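Local structure of 4-amino-4-deoxy-L-arabinose transferase or related glycosyltransferases of PMT family (Cupriavidus metallidurans, 5EZM) at residues F303-L306 against W307-M310; A333-V336 against F337-S341; M199-A202 against I203-G207. The protein probably transfers 4-amino-4-deoxy-L-arabinose from a polyprenyl-phosphate carrier to lipid A, as a membrane-embedded glycosyltransferase of GT-C fold. All coordinates share one frame; numbering follows the deposited sequence.

Interaction 1: F303-L306 against W307-M310; sequences FPKL and WTAM. With MPG ([(Z)-octadec-9-enyl] (2R)-2,3-bis(oxidanyl)propanoate), chain B; MPG ([(Z)-octadec-9-enyl] (2R)-2,3-bis(oxidanyl)propanoate), chain E; MPG ([(Z)-octadec-9-enyl] (2R)-2,3-bis(oxidanyl)propanoate), chain D; MPG ([(Z)-octadec-9-enyl] (2R)-2,3-bis(oxidanyl)propanoate), chain O.
Pro304 and Trp307 meet in successive turns of the short helix 303-310, the CB of Trp307 lying 3.3 Å from the carbonyl O of Pro304. From that CB the indole leaves with CG anti to the backbone N (chi1 177°), and its far end runs off from 303-306. The hydrocarbon chain of MPG (chain B) crosses one face of the indole. CG is nearest to C5 of this lipid, CD1 lies 3.5 Å from its C4, and NE1 is farther from the same C4. At the ring fusion, CD2 meets C6 of the chain, which passes toward the rim of the ring and not over its middle. Ile332 of helix 323-339 also touches the indole.

The backbone between the segments is tied chiefly by Thr308 N, which gives a straight bond to Pro304 O (3.1 Å, 167° at the hydrogen). The bond from Trp307 N to Phe303 O is weak. Thr308 turns OG1 back over the preceding turn, where it makes another weak bond, 3.3 Å to Lys305 O, while its methyl CG2 lies 3.7 Å from C1 of MPG (chain B).

Lipid reaches the first segment as well. MPG (chain E) runs across one face of the Phe303 ring, its C4 3.6 Å from CE1. The CD of Pro304 lies 3.7 Å from C4 of MPG (chain O), and the CB of Leu306 is 3.9 Å from C5 of MPG (chain D). Inward, Leu306 packs on Leu359 and Ala363 of helix 352-365, and Met310 touches Leu325. Neighbouring helices and several lipid hydrocarbon chains sharing the side chains between them are what is expected of a short helix at the lipid-facing periphery of a polytopic membrane protein, here the membrane domain of a GT-C glycosyltransferase.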
loop_
_atom_site.group_PDB
_atom_site.type_symbol
_atom_site.label_atom_id
_atom_site.label_comp_id
_atom_site.label_asym_id
_atom_site.label_seq_id
_atom_site.Cartn_x
_atom_site.Cartn_y
_atom_site.Cartn_z
ATOM N N PHE A 303 -17.578 -3.155 16.280
ATOM C CA PHE A 303 -16.354 -2.797 16.994
ATOM C C PHE A 303 -16.419 -3.095 18.491
ATOM O O PHE A 303 -15.420 -3.601 19.030
ATOM C CB PHE A 303 -16.004 -1.322 16.743
ATOM C CG PHE A 303 -14.848 -1.130 15.799
ATOM C CD1 PHE A 303 -13.624 -1.733 16.053
ATOM C CD2 PHE A 303 -14.979 -0.347 14.664
ATOM C CE1 PHE A 303 -12.556 -1.565 15.189
ATOM C CE2 PHE A 303 -13.913 -0.173 13.794
ATOM C CZ PHE A 303 -12.700 -0.783 14.058
ATOM N N PRO A 304 -17.518 -2.827 19.212
ATOM C CA PRO A 304 -17.588 -3.316 20.599
ATOM C C PRO A 304 -17.454 -4.824 20.702
ATOM O O PRO A 304 -16.712 -5.321 21.558
ATOM C CB PRO A 304 -18.966 -2.830 21.069
ATOM C CG PRO A 304 -19.242 -1.639 20.230
ATOM C CD PRO A 304 -18.665 -1.957 18.889
ATOM N N LYS A 305 -18.143 -5.570 19.834
ATOM C CA LYS A 305 -18.075 -7.025 19.858
ATOM C C LYS A 305 -16.694 -7.557 19.501
ATOM O O LYS A 305 -16.446 -8.754 19.683
ATOM C CB LYS A 305 -19.135 -7.606 18.918
ATOM C CG LYS A 305 -20.534 -7.571 19.513
ATOM C CD LYS A 305 -21.623 -7.677 18.460
ATOM C CE LYS A 305 -23.004 -7.636 19.114
ATOM N NZ LYS A 305 -24.109 -7.517 18.118
ATOM N N LEU A 306 -15.796 -6.705 18.998
ATOM C CA LEU A 306 -14.396 -7.099 18.870
ATOM C C LEU A 306 -13.701 -7.087 20.225
ATOM O O LEU A 306 -12.956 -8.017 20.555
ATOM C CB LEU A 306 -13.674 -6.177 17.891
ATOM C CG LEU A 306 -14.201 -6.153 16.458
ATOM C CD1 LEU A 306 -13.202 -5.465 15.546
ATOM C CD2 LEU A 306 -14.491 -7.561 15.980
ATOM N N TRP A 307 -13.937 -6.043 21.023
ATOM C CA TRP A 307 -13.387 -5.990 22.373
ATOM C C TRP A 307 -13.834 -7.199 23.190
ATOM O O TRP A 307 -13.009 -7.927 23.754
ATOM C CB TRP A 307 -13.808 -4.683 23.048
ATOM C CG TRP A 307 -13.363 -4.555 24.474
ATOM C CD1 TRP A 307 -14.096 -4.839 25.589
ATOM C CD2 TRP A 307 -12.086 -4.102 24.938
ATOM N NE1 TRP A 307 -13.353 -4.594 26.718
ATOM C CE2 TRP A 307 -12.116 -4.140 26.346
ATOM C CE3 TRP A 307 -10.918 -3.670 24.300
ATOM C CZ2 TRP A 307 -11.025 -3.764 27.127
ATOM C CZ3 TRP A 307 -9.837 -3.294 25.078
ATOM C CH2 TRP A 307 -9.898 -3.345 26.477
ATOM N N THR A 308 -15.144 -7.458 23.220
ATOM C CA THR A 308 -15.697 -8.576 23.977
ATOM C C THR A 308 -15.262 -9.902 23.363
ATOM O O THR A 308 -15.691 -10.977 23.802
ATOM C CB THR A 308 -17.226 -8.499 24.034
ATOM O OG1 THR A 308 -17.768 -8.649 22.717
ATOM C CG2 THR A 308 -17.676 -7.171 24.615
ATOM N N ALA A 309 -14.417 -9.829 22.337
ATOM C CA ALA A 309 -13.849 -11.018 21.730
ATOM C C ALA A 309 -12.498 -11.383 22.324
ATOM O O ALA A 309 -12.155 -12.569 22.375
ATOM C CB ALA A 309 -13.720 -10.817 20.218
ATOM N N MET A 310 -11.727 -10.400 22.789
ATOM C CA MET A 310 -10.417 -10.663 23.375
ATOM C C MET A 310 -10.450 -10.752 24.895
ATOM O O MET A 310 -9.781 -11.615 25.472
ATOM C CB MET A 310 -9.410 -9.588 22.946
ATOM C CG MET A 310 -9.912 -8.163 23.085
ATOM S SD MET A 310 -8.661 -6.920 22.707
ATOM C CE MET A 310 -7.613 -7.035 24.149
HETATM C C2 MPG B . -18.209 -3.443 26.020
HETATM C C3 MPG B . -17.320 -2.836 24.941
HETATM C C4 MPG B . -16.158 -2.063 25.545
HETATM C C5 MPG B . -15.289 -1.350 24.497
HETATM C C6 MPG B . -14.091 -0.641 25.150
HETATM C C1 MPG B . -19.495 -4.049 25.454
HETATM C C2 MPG E . -8.964 0.130 17.296
HETATM C C3 MPG E . -9.829 1.322 17.684
HETATM C C4 MPG E . -11.255 1.188 17.169
HETATM C C5 MPG E . -12.084 2.470 17.351
HETATM C C6 MPG E . -13.579 2.237 17.075
HETATM C C1 MPG E . -7.523 0.263 17.798
HETATM C C2 MPG D . -12.766 -0.305 20.212
HETATM C C3 MPG D . -12.596 -1.742 19.729
HETATM C C4 MPG D . -11.146 -2.205 19.745
HETATM C C5 MPG D . -10.988 -3.679 19.328
HETATM C C6 MPG D . -9.525 -4.144 19.379
HETATM C C1 MPG D . -14.222 0.032 20.557
HETATM C C2 MPG O . -17.647 2.376 16.794
HETATM C C3 MPG O . -19.164 2.471 16.919
HETATM C C4 MPG O . -19.806 1.112 17.158
HETATM C C5 MPG O . -21.323 1.190 17.393
HETATM C C6 MPG O . -21.888 -0.110 17.989
HETATM C C7 MPG O . -23.314 0.075 18.544
HETATM C C8 MPG O . -23.715 -1.039 19.541
HETATM C C1 MPG O . -16.973 3.745 16.675
#

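Interaction 2: A333-V336 against F337-S341; sequences AIFV and FFSIS. With MPG ([(Z)-octadec-9-enyl] (2R)-2,3-bis(oxidanyl)propanoate), chain C; MPG ([(Z)-octadec-9-enyl] (2R)-2,3-bis(oxidanyl)propanoate), chain Z; MPG ([(Z)-octadec-9-enyl] (2R)-2,3-bis(oxidanyl)propanoate), chain F.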
loop_
_atom_site.group_PDB
_atom_site.type_symbol
_atom_site.label_atom_id
_atom_site.label_comp_id
_atom_site.label_asym_id
_atom_site.label_seq_id
_atom_site.Cartn_x
_atom_site.Cartn_y
_atom_site.Cartn_z
ATOM N N ALA A 333 -1.913 -2.026 20.349
ATOM C CA ALA A 333 -0.541 -1.584 20.578
ATOM C C ALA A 333 0.031 -0.892 19.347
ATOM O O ALA A 333 0.643 0.177 19.452
ATOM C CB ALA A 333 0.332 -2.771 20.983
ATOM N N ILE A 334 -0.157 -1.484 18.165
ATOM C CA ILE A 334 0.358 -0.849 16.956
ATOM C C ILE A 334 -0.361 0.473 16.699
ATOM O O ILE A 334 0.261 1.472 16.302
ATOM C CB ILE A 334 0.242 -1.815 15.764
ATOM C CG1 ILE A 334 1.192 -2.998 15.964
ATOM C CG2 ILE A 334 0.555 -1.106 14.463
ATOM C CD1 ILE A 334 1.083 -4.056 14.897
ATOM N N PHE A 335 -1.673 0.508 16.954
ATOM C CA PHE A 335 -2.441 1.735 16.766
ATOM C C PHE A 335 -1.905 2.861 17.639
ATOM O O PHE A 335 -1.665 3.973 17.154
ATOM C CB PHE A 335 -3.919 1.482 17.067
ATOM C CG PHE A 335 -4.789 2.697 16.897
ATOM C CD1 PHE A 335 -5.340 3.002 15.664
ATOM C CD2 PHE A 335 -5.062 3.528 17.971
ATOM C CE1 PHE A 335 -6.142 4.120 15.504
ATOM C CE2 PHE A 335 -5.861 4.646 17.817
ATOM C CZ PHE A 335 -6.402 4.944 16.585
ATOM N N VAL A 336 -1.715 2.600 18.935
ATOM C CA VAL A 336 -1.230 3.661 19.811
ATOM C C VAL A 336 0.231 3.976 19.520
ATOM O O VAL A 336 0.689 5.096 19.776
ATOM C CB VAL A 336 -1.443 3.298 21.293
ATOM C CG1 VAL A 336 -2.896 2.949 21.549
ATOM C CG2 VAL A 336 -0.521 2.168 21.713
ATOM N N PHE A 337 0.983 3.014 18.980
ATOM C CA PHE A 337 2.369 3.293 18.621
ATOM C C PHE A 337 2.440 4.322 17.503
ATOM O O PHE A 337 3.162 5.321 17.609
ATOM C CB PHE A 337 3.090 2.010 18.207
ATOM C CG PHE A 337 4.437 2.256 17.584
ATOM C CD1 PHE A 337 5.542 2.523 18.375
ATOM C CD2 PHE A 337 4.596 2.233 16.206
ATOM C CE1 PHE A 337 6.782 2.755 17.806
ATOM C CE2 PHE A 337 5.834 2.465 15.631
ATOM C CZ PHE A 337 6.928 2.726 16.431
ATOM N N PHE A 338 1.698 4.095 16.417
ATOM C CA PHE A 338 1.718 5.068 15.334
ATOM C C PHE A 338 0.942 6.331 15.680
ATOM O O PHE A 338 1.196 7.381 15.081
ATOM C CB PHE A 338 1.178 4.438 14.051
ATOM C CG PHE A 338 2.101 3.420 13.456
ATOM C CD1 PHE A 338 3.366 3.787 13.028
ATOM C CD2 PHE A 338 1.712 2.100 13.324
ATOM C CE1 PHE A 338 4.229 2.858 12.482
ATOM C CE2 PHE A 338 2.568 1.165 12.776
ATOM C CZ PHE A 338 3.830 1.544 12.355
ATOM N N SER A 339 0.022 6.262 16.644
ATOM C CA SER A 339 -0.757 7.434 17.020
ATOM C C SER A 339 0.047 8.425 17.850
ATOM O O SER A 339 -0.307 9.607 17.890
ATOM C CB SER A 339 -2.011 7.011 17.785
ATOM O OG SER A 339 -2.946 6.399 16.912
ATOM N N ILE A 340 1.115 7.974 18.515
ATOM C CA ILE A 340 1.982 8.863 19.281
ATOM C C ILE A 340 3.286 9.163 18.562
ATOM O O ILE A 340 4.162 9.821 19.137
ATOM C CB ILE A 340 2.276 8.293 20.682
ATOM C CG1 ILE A 340 3.121 7.021 20.571
ATOM C CG2 ILE A 340 0.979 8.020 21.431
ATOM C CD1 ILE A 340 3.359 6.329 21.898
ATOM N N SER A 341 3.448 8.694 17.329
ATOM C CA SER A 341 4.649 8.970 16.556
ATOM C C SER A 341 4.560 10.345 15.907
ATOM O O SER A 341 3.471 10.855 15.629
ATOM C CB SER A 341 4.853 7.896 15.485
ATOM O OG SER A 341 5.926 8.226 14.620
HETATM C C2 MPG C . 7.320 12.553 21.506
HETATM C C3 MPG C . 7.247 11.066 21.181
HETATM C C4 MPG C . 8.129 10.714 19.994
HETATM C C5 MPG C . 7.772 9.368 19.343
HETATM C C6 MPG C . 8.315 9.291 17.907
HETATM C C7 MPG C . 8.599 7.851 17.441
HETATM C C8 MPG C . 9.484 7.847 16.173
HETATM C C9 MPG C . 10.268 6.527 15.982
HETATM C C10 MPG C . 11.708 6.794 15.467
HETATM C C11 MPG C . 11.800 6.687 13.931
HETATM C C12 MPG C . 13.008 5.807 13.468
HETATM C C1 MPG C . 6.839 12.870 22.923
HETATM C C2 MPG Z . 0.728 0.984 24.955
HETATM C C3 MPG Z . -0.032 -0.293 24.618
HETATM C C4 MPG Z . -1.364 -0.378 25.348
HETATM C C5 MPG Z . -2.006 -1.771 25.232
HETATM C C6 MPG Z . -3.364 -1.877 25.948
HETATM C C7 MPG Z . -3.934 -3.307 25.870
HETATM C C8 MPG Z . -5.263 -3.483 26.642
HETATM C C9 MPG Z . -5.609 -4.977 26.866
HETATM C C10 MPG Z . -6.977 -5.183 27.577
HETATM C C11 MPG Z . -7.142 -6.609 28.146
HETATM C C12 MPG Z . -8.647 -7.033 28.281
HETATM C C1 MPG Z . 2.058 1.094 24.206
HETATM C C2 MPG F . 12.335 1.552 15.254
HETATM C C3 MPG F . 10.976 2.228 15.106
HETATM C C4 MPG F . 10.811 2.894 13.748
HETATM C C5 MPG F . 9.370 3.359 13.479
HETATM C C6 MPG F . 9.175 3.812 12.024
HETATM C C7 MPG F . 7.753 3.528 11.506
HETATM C C8 MPG F . 7.706 3.404 9.964
HETATM C C9 MPG F . 6.604 2.432 9.472
HETATM C C1 MPG F . 12.623 1.112 16.692
#
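In the last turns of helix 323-339, predicted to span the membrane, Ile334 and Phe338 lie side by side one turn apart and point the same way. The methyl CG2 of Ile334 meets the ring of Phe338 at CE2, 3.5 Å away. CD2 of Phe337 stands over the centre of one face of this ring, a T-shaped (edge-to-face) arrangement, while C7 of MPG (chain F) comes to the rim at CE1 (3.7 Å). Tyr348 and Leu213 also meet the ring. A serine in place of Phe338 would probably strip Ile334 CG2 and the Phe337 edge of their common support and open a gap beside the lipid chain.

Polar contacts follow the backbone. Phe338 N bonds almost straight to Ile334 O (3.0 Å, 171°), and Phe337 N bonds to Ala333 O. The carbonyl O of Phe335 takes two bonds, from Ser339 N at 2.9 Å and Ser339 OG at 2.8 Å, which arrive from opposite faces of its plane. The hydroxyl is set there with OG anti to the carbonyl carbon (chi1 -72°), and it also lies over one face of the Phe335 ring, toward the rim. Beyond it the bond from Ile340 N to Val336 O is weak, as the helix runs out. A serine hydroxyl returned to the carbonyl four residues earlier is a familiar way of satisfying a buried hydroxyl in transmembrane helices.

Interaction 3: M199-A202 against I203-G207; sequences MGVA and ILTKG. With DSL (mono-trans, octa-cis decaprenyl-phosphate), chain G; MPG ([(Z)-octadec-9-enyl] (2R)-2,3-bis(oxidanyl)propanoate), chain F.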
loop_
_atom_site.group_PDB
_atom_site.type_symbol
_atom_site.label_atom_id
_atom_site.label_comp_id
_atom_site.label_asym_id
_atom_site.label_seq_id
_atom_site.Cartn_x
_atom_site.Cartn_y
_atom_site.Cartn_z
ATOM N N MET A 199 9.388 -12.037 10.149
ATOM C CA MET A 199 9.936 -10.799 10.697
ATOM C C MET A 199 11.149 -10.337 9.902
ATOM O O MET A 199 11.332 -9.134 9.675
ATOM C CB MET A 199 10.295 -10.982 12.172
ATOM C CG MET A 199 9.104 -10.857 13.109
ATOM S SD MET A 199 9.565 -10.835 14.850
ATOM C CE MET A 199 10.074 -12.537 15.076
ATOM N N GLY A 200 11.983 -11.282 9.463
ATOM C CA GLY A 200 13.117 -10.918 8.628
ATOM C C GLY A 200 12.691 -10.278 7.320
ATOM O O GLY A 200 13.207 -9.224 6.930
ATOM N N VAL A 201 11.736 -10.905 6.627
ATOM C CA VAL A 201 11.220 -10.327 5.388
ATOM C C VAL A 201 10.656 -8.935 5.647
ATOM O O VAL A 201 10.847 -8.011 4.845
ATOM C CB VAL A 201 10.166 -11.258 4.762
ATOM C CG1 VAL A 201 9.616 -10.648 3.481
ATOM C CG2 VAL A 201 10.756 -12.635 4.496
ATOM N N ALA A 202 9.965 -8.759 6.777
ATOM C CA ALA A 202 9.398 -7.455 7.103
ATOM C C ALA A 202 10.492 -6.411 7.288
ATOM O O ALA A 202 10.353 -5.265 6.838
ATOM C CB ALA A 202 8.530 -7.554 8.358
ATOM N N ILE A 203 11.589 -6.787 7.949
ATOM C CA ILE A 203 12.713 -5.866 8.091
ATOM C C ILE A 203 13.274 -5.509 6.723
ATOM O O ILE A 203 13.593 -4.345 6.450
ATOM C CB ILE A 203 13.792 -6.468 9.013
ATOM C CG1 ILE A 203 13.234 -6.670 10.425
ATOM C CG2 ILE A 203 15.026 -5.579 9.038
ATOM C CD1 ILE A 203 14.231 -7.259 11.407
ATOM N N LEU A 204 13.383 -6.500 5.832
ATOM C CA LEU A 204 13.792 -6.230 4.458
ATOM C C LEU A 204 12.726 -5.504 3.654
ATOM O O LEU A 204 12.973 -5.174 2.490
ATOM C CB LEU A 204 14.164 -7.534 3.751
ATOM C CG LEU A 204 15.470 -8.186 4.203
ATOM C CD1 LEU A 204 15.687 -9.510 3.485
ATOM C CD2 LEU A 204 16.636 -7.245 3.964
ATOM N N THR A 205 11.553 -5.253 4.231
ATOM C CA THR A 205 10.494 -4.516 3.555
ATOM C C THR A 205 10.431 -3.055 3.986
ATOM O O THR A 205 10.331 -2.165 3.137
ATOM C CB THR A 205 9.141 -5.193 3.805
ATOM O OG1 THR A 205 9.125 -6.474 3.162
ATOM C CG2 THR A 205 8.004 -4.337 3.262
ATOM N N LYS A 206 10.499 -2.782 5.298
ATOM C CA LYS A 206 10.399 -1.399 5.754
ATOM C C LYS A 206 11.212 -1.138 7.020
ATOM O O LYS A 206 10.873 -0.236 7.794
ATOM C CB LYS A 206 8.937 -1.016 5.986
ATOM C CG LYS A 206 8.632 0.446 5.714
ATOM C CD LYS A 206 7.171 0.755 5.974
ATOM C CE LYS A 206 6.891 2.241 5.869
ATOM N NZ LYS A 206 5.513 2.545 6.333
ATOM N N GLY A 207 12.272 -1.902 7.252
ATOM C CA GLY A 207 13.179 -1.602 8.343
ATOM C C GLY A 207 12.773 -2.227 9.665
ATOM O O GLY A 207 11.988 -3.176 9.737
HETATM C C21 DSL G . 2.866 -10.657 18.677
HETATM C C22 DSL G . 3.867 -11.475 17.880
HETATM C C23 DSL G . 3.479 -12.028 16.513
HETATM C C24 DSL G . 5.089 -11.707 18.382
HETATM C C25 DSL G . 6.120 -12.538 17.576
HETATM C C26 DSL G . 7.490 -11.808 17.643
HETATM C C27 DSL G . 8.576 -12.773 18.227
HETATM C C28 DSL G . 8.400 -14.305 18.089
HETATM C C29 DSL G . 9.661 -12.268 18.847
HETATM C C30 DSL G . 9.836 -10.733 18.980
HETATM C C31 DSL G . 10.688 -10.398 20.250
HETATM C C32 DSL G . 11.883 -9.457 19.861
HETATM C C33 DSL G . 13.160 -10.047 19.232
HETATM C C34 DSL G . 11.796 -8.125 20.089
HETATM C C2 MPG F . 12.335 1.552 15.254
HETATM C C3 MPG F . 10.976 2.228 15.106
HETATM C C4 MPG F . 10.811 2.894 13.748
HETATM C C5 MPG F . 9.370 3.359 13.479
HETATM C C6 MPG F . 9.175 3.812 12.024
HETATM C C7 MPG F . 7.753 3.528 11.506
HETATM C C8 MPG F . 7.706 3.404 9.964
HETATM C C9 MPG F . 6.604 2.432 9.472
HETATM C C1 MPG F . 12.623 1.112 16.692
#
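Backbone bonds come first, near the end of helix 185-206: Ile203 N gives to Met199 O, and Leu204 N to Gly200 O at 2.9 Å and 165°. Ala202 O then accepts twice, from Lys206 N in the helical manner and from Thr205 N, which sits well above the carbonyl plane. Gly207 N bonds to Ile203 O as the chain leaves the helix with positive phi, a conformation in which a CB would be jammed against the carbonyl O of Lys206.

The one side-chain hydrogen bond between the segments is that of Thr205 OG1 to Val201 O (2.9 Å), again from above the carbonyl plane. With OG1 anti to the carbonyl carbon (chi1 -67°), the hydroxyl folds back along the helix and stands in for Thr205 N, whose angle to the same oxygen is poor. This turn belongs to the membrane domain of the GT-C fold, and Gly207 touches the bound phosphocholine.

Apolar contacts surround the turn. The bent end of Met199 reaches the isoprenoid tail of the decaprenyl phosphate, CE lying 3.5 Å from C27 and SD 3.6 Å from C26. Ile203 packs on Met243, Leu204 on Phe91 and Ile246.

As for charge, the extended Lys206 forms a salt bridge with Asp161, and its CE lies 3.6 Å from C9 of MPG (chain F); its side chain is about 9 Å from that of the zinc ligand Glu87.

Overall arrangement
The three contacts are local turns of separate helices, and their surroundings change with distance from the chain's centre. Interaction 1 is partly buried at the lipid-facing edge, its centre 27 Å from that of the chain, whereas interactions 2 and 3 are buried, at 18 and 15 Å. Helix 323-339, which carries interaction 2, also packs on interaction 1, whose centre is 19 Å away. Interactions 2 and 3 do not touch but share MPG (chain F) and helix 209-224 as neighbours. The first is chiefly lipid hydrocarbon against aromatic rings; the others each return a hydroxyl to the carbonyl four residues earlier, the second amid aromatic packing, the third beside polyprenyl tail and phosphocholine, with a salt-bridged lysine.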